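Local coordinates for protein 3-deoxy-d-manno-octulosonic-acid transferase (Acinetobacter baumannii, PDB 4BFC) that probably transfers Kdo from CMP-Kdo to a lipid A precursor in lipopolysaccharide synthesis, this C-terminal domain binding the CMP-Kdo donor, at residues V170-A182 with E203-R215. Residues are numbered along the deposited sequence; the frame is centred on the assembly and turned at random.
Sequences VDEFIDENAVLIA and EQLVAQAHKVLQR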
# COMPACT_ATOMS: atom_id res chain seq x y z
N VAL A 170 17.48 -10.83 -2.28
CA VAL A 170 17.33 -11.72 -3.47
C VAL A 170 18.74 -11.97 -4.07
O VAL A 170 19.10 -13.12 -4.29
CB VAL A 170 16.37 -11.15 -4.51
CG1 VAL A 170 16.33 -11.99 -5.80
CG2 VAL A 170 14.97 -11.20 -3.94
N ASP A 171 19.56 -10.92 -4.24
CA ASP A 171 20.97 -11.15 -4.70
C ASP A 171 21.79 -12.08 -3.81
O ASP A 171 22.56 -12.89 -4.33
CB ASP A 171 21.71 -9.85 -4.93
CG ASP A 171 21.20 -9.08 -6.11
OD1 ASP A 171 20.49 -9.66 -6.96
OD2 ASP A 171 21.50 -7.89 -6.19
N GLU A 172 21.62 -12.03 -2.50
CA GLU A 172 22.34 -12.99 -1.63
C GLU A 172 21.96 -14.44 -2.02
O GLU A 172 22.80 -15.36 -2.02
CB GLU A 172 21.95 -12.79 -0.18
CG GLU A 172 22.62 -11.62 0.53
CD GLU A 172 21.97 -11.27 1.86
OE1 GLU A 172 21.06 -12.00 2.35
OE2 GLU A 172 22.34 -10.23 2.44
N PHE A 173 20.68 -14.64 -2.36
CA PHE A 173 20.21 -15.94 -2.75
C PHE A 173 20.58 -16.33 -4.21
O PHE A 173 20.87 -17.50 -4.47
CB PHE A 173 18.71 -16.08 -2.44
CG PHE A 173 18.42 -16.30 -0.96
CD1 PHE A 173 18.35 -17.55 -0.40
CD2 PHE A 173 18.16 -15.20 -0.13
CE1 PHE A 173 18.09 -17.75 0.95
CE2 PHE A 173 17.92 -15.37 1.23
CZ PHE A 173 17.86 -16.65 1.78
N ILE A 174 20.64 -15.37 -5.13
CA ILE A 174 21.07 -15.66 -6.49
C ILE A 174 22.55 -16.06 -6.46
O ILE A 174 22.95 -17.01 -7.16
CB ILE A 174 20.89 -14.44 -7.44
CG1 ILE A 174 19.39 -14.08 -7.64
CG2 ILE A 174 21.55 -14.66 -8.81
CD1 ILE A 174 19.27 -12.76 -8.40
N ASP A 175 23.35 -15.38 -5.62
CA ASP A 175 24.80 -15.66 -5.54
C ASP A 175 25.10 -17.06 -5.05
O ASP A 175 26.15 -17.59 -5.39
CB ASP A 175 25.53 -14.70 -4.61
CG ASP A 175 25.53 -13.28 -5.11
OD1 ASP A 175 25.31 -13.03 -6.31
OD2 ASP A 175 25.76 -12.39 -4.26
N GLU A 176 24.22 -17.64 -4.24
CA GLU A 176 24.41 -19.03 -3.77
C GLU A 176 23.55 -20.09 -4.51
O GLU A 176 23.39 -21.21 -3.97
CB GLU A 176 24.14 -19.11 -2.28
CG GLU A 176 25.01 -18.19 -1.45
CD GLU A 176 26.47 -18.53 -1.56
OE1 GLU A 176 26.81 -19.72 -1.36
OE2 GLU A 176 27.27 -17.60 -1.84
N ASN A 177 23.00 -19.73 -5.67
CA ASN A 177 22.09 -20.58 -6.49
C ASN A 177 20.94 -21.11 -5.65
O ASN A 177 20.64 -22.30 -5.62
CB ASN A 177 22.91 -21.72 -7.18
CG ASN A 177 23.93 -21.16 -8.15
OD1 ASN A 177 23.58 -20.43 -9.09
ND2 ASN A 177 25.19 -21.44 -7.91
N ALA A 178 20.28 -20.18 -4.95
CA ALA A 178 19.38 -20.57 -3.91
C ALA A 178 17.93 -20.11 -4.20
O ALA A 178 17.03 -20.52 -3.47
CB ALA A 178 19.86 -20.03 -2.58
N VAL A 179 17.75 -19.39 -5.31
CA VAL A 179 16.47 -18.82 -5.76
C VAL A 179 16.47 -18.80 -7.29
O VAL A 179 17.52 -18.60 -7.94
CB VAL A 179 16.25 -17.39 -5.21
CG1 VAL A 179 17.18 -16.37 -5.87
CG2 VAL A 179 14.77 -16.98 -5.40
N LEU A 180 15.32 -19.05 -7.87
CA LEU A 180 15.18 -19.09 -9.30
C LEU A 180 14.57 -17.82 -9.86
O LEU A 180 13.51 -17.33 -9.42
CB LEU A 180 14.37 -20.34 -9.75
CG LEU A 180 15.06 -21.63 -9.21
CD1 LEU A 180 14.05 -22.76 -9.14
CD2 LEU A 180 16.19 -22.04 -10.11
N ILE A 181 15.25 -17.24 -10.83
CA ILE A 181 14.72 -16.06 -11.47
C ILE A 181 14.04 -16.33 -12.84
O ILE A 181 14.64 -16.88 -13.81
CB ILE A 181 15.85 -14.98 -11.62
CG1 ILE A 181 16.57 -14.82 -10.29
CG2 ILE A 181 15.26 -13.70 -12.18
CD1 ILE A 181 15.77 -14.08 -9.21
N ALA A 182 12.76 -16.03 -12.90
CA ALA A 182 11.99 -16.07 -14.15
C ALA A 182 11.93 -14.78 -14.93
O ALA A 182 11.58 -13.73 -14.41
CB ALA A 182 10.57 -16.60 -13.95
N GLU A 203 16.14 -30.60 -4.18
CA GLU A 203 16.83 -30.88 -2.91
C GLU A 203 18.08 -30.01 -2.76
O GLU A 203 18.31 -29.45 -1.69
CB GLU A 203 17.17 -32.37 -2.79
CG GLU A 203 17.87 -32.77 -1.49
CD GLU A 203 18.49 -34.18 -1.57
OE1 GLU A 203 18.75 -34.68 -2.69
OE2 GLU A 203 18.72 -34.78 -0.49
N GLN A 204 18.90 -29.91 -3.81
CA GLN A 204 20.08 -29.03 -3.81
C GLN A 204 19.73 -27.53 -3.68
O GLN A 204 20.42 -26.78 -2.97
CB GLN A 204 20.99 -29.31 -5.03
CG GLN A 204 21.85 -28.14 -5.51
CD GLN A 204 23.16 -27.94 -4.74
OE1 GLN A 204 23.39 -28.57 -3.69
NE2 GLN A 204 24.03 -27.05 -5.25
N LEU A 205 18.63 -27.09 -4.32
CA LEU A 205 18.20 -25.68 -4.18
C LEU A 205 17.83 -25.33 -2.71
O LEU A 205 18.25 -24.28 -2.16
CB LEU A 205 17.00 -25.39 -5.09
CG LEU A 205 16.50 -23.99 -5.41
CD1 LEU A 205 17.51 -23.15 -6.14
CD2 LEU A 205 15.26 -24.24 -6.25
N VAL A 206 17.04 -26.22 -2.09
CA VAL A 206 16.60 -26.04 -0.70
C VAL A 206 17.82 -26.05 0.23
O VAL A 206 17.90 -25.27 1.18
CB VAL A 206 15.50 -27.07 -0.31
CG1 VAL A 206 15.12 -27.04 1.17
CG2 VAL A 206 14.24 -26.84 -1.14
N ALA A 207 18.79 -26.92 -0.07
CA ALA A 207 20.08 -26.93 0.64
C ALA A 207 20.86 -25.60 0.57
O ALA A 207 21.31 -25.09 1.60
CB ALA A 207 20.94 -28.12 0.18
N GLN A 208 20.99 -25.02 -0.63
CA GLN A 208 21.69 -23.78 -0.80
C GLN A 208 20.96 -22.64 -0.10
O GLN A 208 21.61 -21.73 0.43
CB GLN A 208 21.82 -23.42 -2.28
CG GLN A 208 22.79 -24.25 -3.09
CD GLN A 208 24.17 -24.26 -2.46
OE1 GLN A 208 24.61 -25.28 -1.97
NE2 GLN A 208 24.83 -23.09 -2.41
N ALA A 209 19.62 -22.67 -0.14
CA ALA A 209 18.81 -21.67 0.59
C ALA A 209 19.08 -21.70 2.08
O ALA A 209 19.34 -20.65 2.71
CB ALA A 209 17.31 -21.92 0.33
N HIS A 210 19.01 -22.90 2.65
CA HIS A 210 19.38 -23.11 4.06
C HIS A 210 20.77 -22.67 4.46
O HIS A 210 20.96 -22.23 5.60
CB HIS A 210 19.02 -24.51 4.56
CG HIS A 210 17.69 -24.54 5.25
ND1 HIS A 210 17.57 -24.65 6.59
CD2 HIS A 210 16.39 -24.34 4.75
CE1 HIS A 210 16.26 -24.59 6.93
NE2 HIS A 210 15.54 -24.39 5.80
N LYS A 211 21.74 -22.74 3.55
CA LYS A 211 23.06 -22.15 3.78
C LYS A 211 23.00 -20.63 3.96
O LYS A 211 23.51 -20.08 4.95
CB LYS A 211 24.03 -22.47 2.64
CG LYS A 211 24.91 -23.70 2.83
CD LYS A 211 25.75 -23.94 1.58
CE LYS A 211 26.17 -25.40 1.44
NZ LYS A 211 26.74 -25.68 0.09
N VAL A 212 22.39 -19.95 3.00
CA VAL A 212 22.28 -18.50 3.05
C VAL A 212 21.54 -18.15 4.34
O VAL A 212 21.92 -17.20 5.02
CB VAL A 212 21.52 -17.93 1.84
CG1 VAL A 212 21.34 -16.41 1.95
CG2 VAL A 212 22.22 -18.29 0.54
N LEU A 213 20.49 -18.91 4.67
CA LEU A 213 19.63 -18.55 5.80
C LEU A 213 20.34 -18.64 7.12
O LEU A 213 20.04 -17.86 8.04
CB LEU A 213 18.32 -19.37 5.82
CG LEU A 213 17.24 -18.96 4.82
CD1 LEU A 213 16.22 -20.09 4.73
CD2 LEU A 213 16.58 -17.64 5.18
N GLN A 214 21.28 -19.57 7.23
CA GLN A 214 21.96 -19.80 8.50
C GLN A 214 22.96 -18.70 8.85
O GLN A 214 22.91 -18.15 9.97
CB GLN A 214 22.60 -21.18 8.54
CG GLN A 214 21.61 -22.22 9.04
CD GLN A 214 22.27 -23.50 9.50
OE1 GLN A 214 23.41 -23.80 9.13
NE2 GLN A 214 21.56 -24.27 10.31
N ARG A 215 23.84 -18.36 7.91
CA ARG A 215 24.85 -17.33 8.14
C ARG A 215 24.23 -15.97 8.49
O ARG A 215 23.16 -15.60 7.99
CB ARG A 215 25.76 -17.18 6.92
CG ARG A 215 25.04 -16.66 5.69
CD ARG A 215 25.95 -16.39 4.51
NE ARG A 215 26.51 -17.62 3.94
CZ ARG A 215 26.70 -17.81 2.63
NH1 ARG A 215 26.35 -16.88 1.76
NH2 ARG A 215 27.22 -18.95 2.20
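Val212 spreads its two methyls over Phe173, on the last turn of its helix, and Glu176 just past it, a small example of a beta-branched residue dividing its methyls between an aromatic face and an aliphatic chain. A trans chi1 (177°) puts CG1 over the middle of the Phe173 ring, 3.6 Å from the centroid, in a CH-pi contact. Val212 CG2 turns instead to the aliphatic part of Glu176, 3.4 Å from Glu176 CG. Leu213 meets the rim of the same ring, its CD2 3.8 Å from Phe173 CZ.

Helix 167-175 ends in a Schellman motif with Asn177, at positive phi, as its C-prime residue. The Glu176 carbonyl at this turn is taken up by Gln208: bent at chi2 (-54°), the glutamine brings NE2 to 2.8 Å from Glu176 O, with the acceptor nearly in the plane of the amide. Lys211 NZ donates to Gln208 OE1 at 3.0 Å, which should fix the amide's orientation. The Glu176 carboxylate adds a long salt bridge at the guanidinium edge of Arg215, OE1 to NH2 3.7 Å. Beyond the turn, Ala178 CB lies 3.6 Å from Ala209 N. Leu180 CD1 presses tightly on Leu205 CD2 at 3.5 Å.

The C-terminal helix 199-214 packs on the end of helix 167-175, the turn after it and the start of strand 180-181, the outermost strand of the chain's parallel, Rossmann-like sheet. Met151 of helix 148-152 touches both Phe173 and Ala209, while Leu180 also meets Ile191 and Cys195 of helix 185-197, and its backbone pairs with strand 157-159.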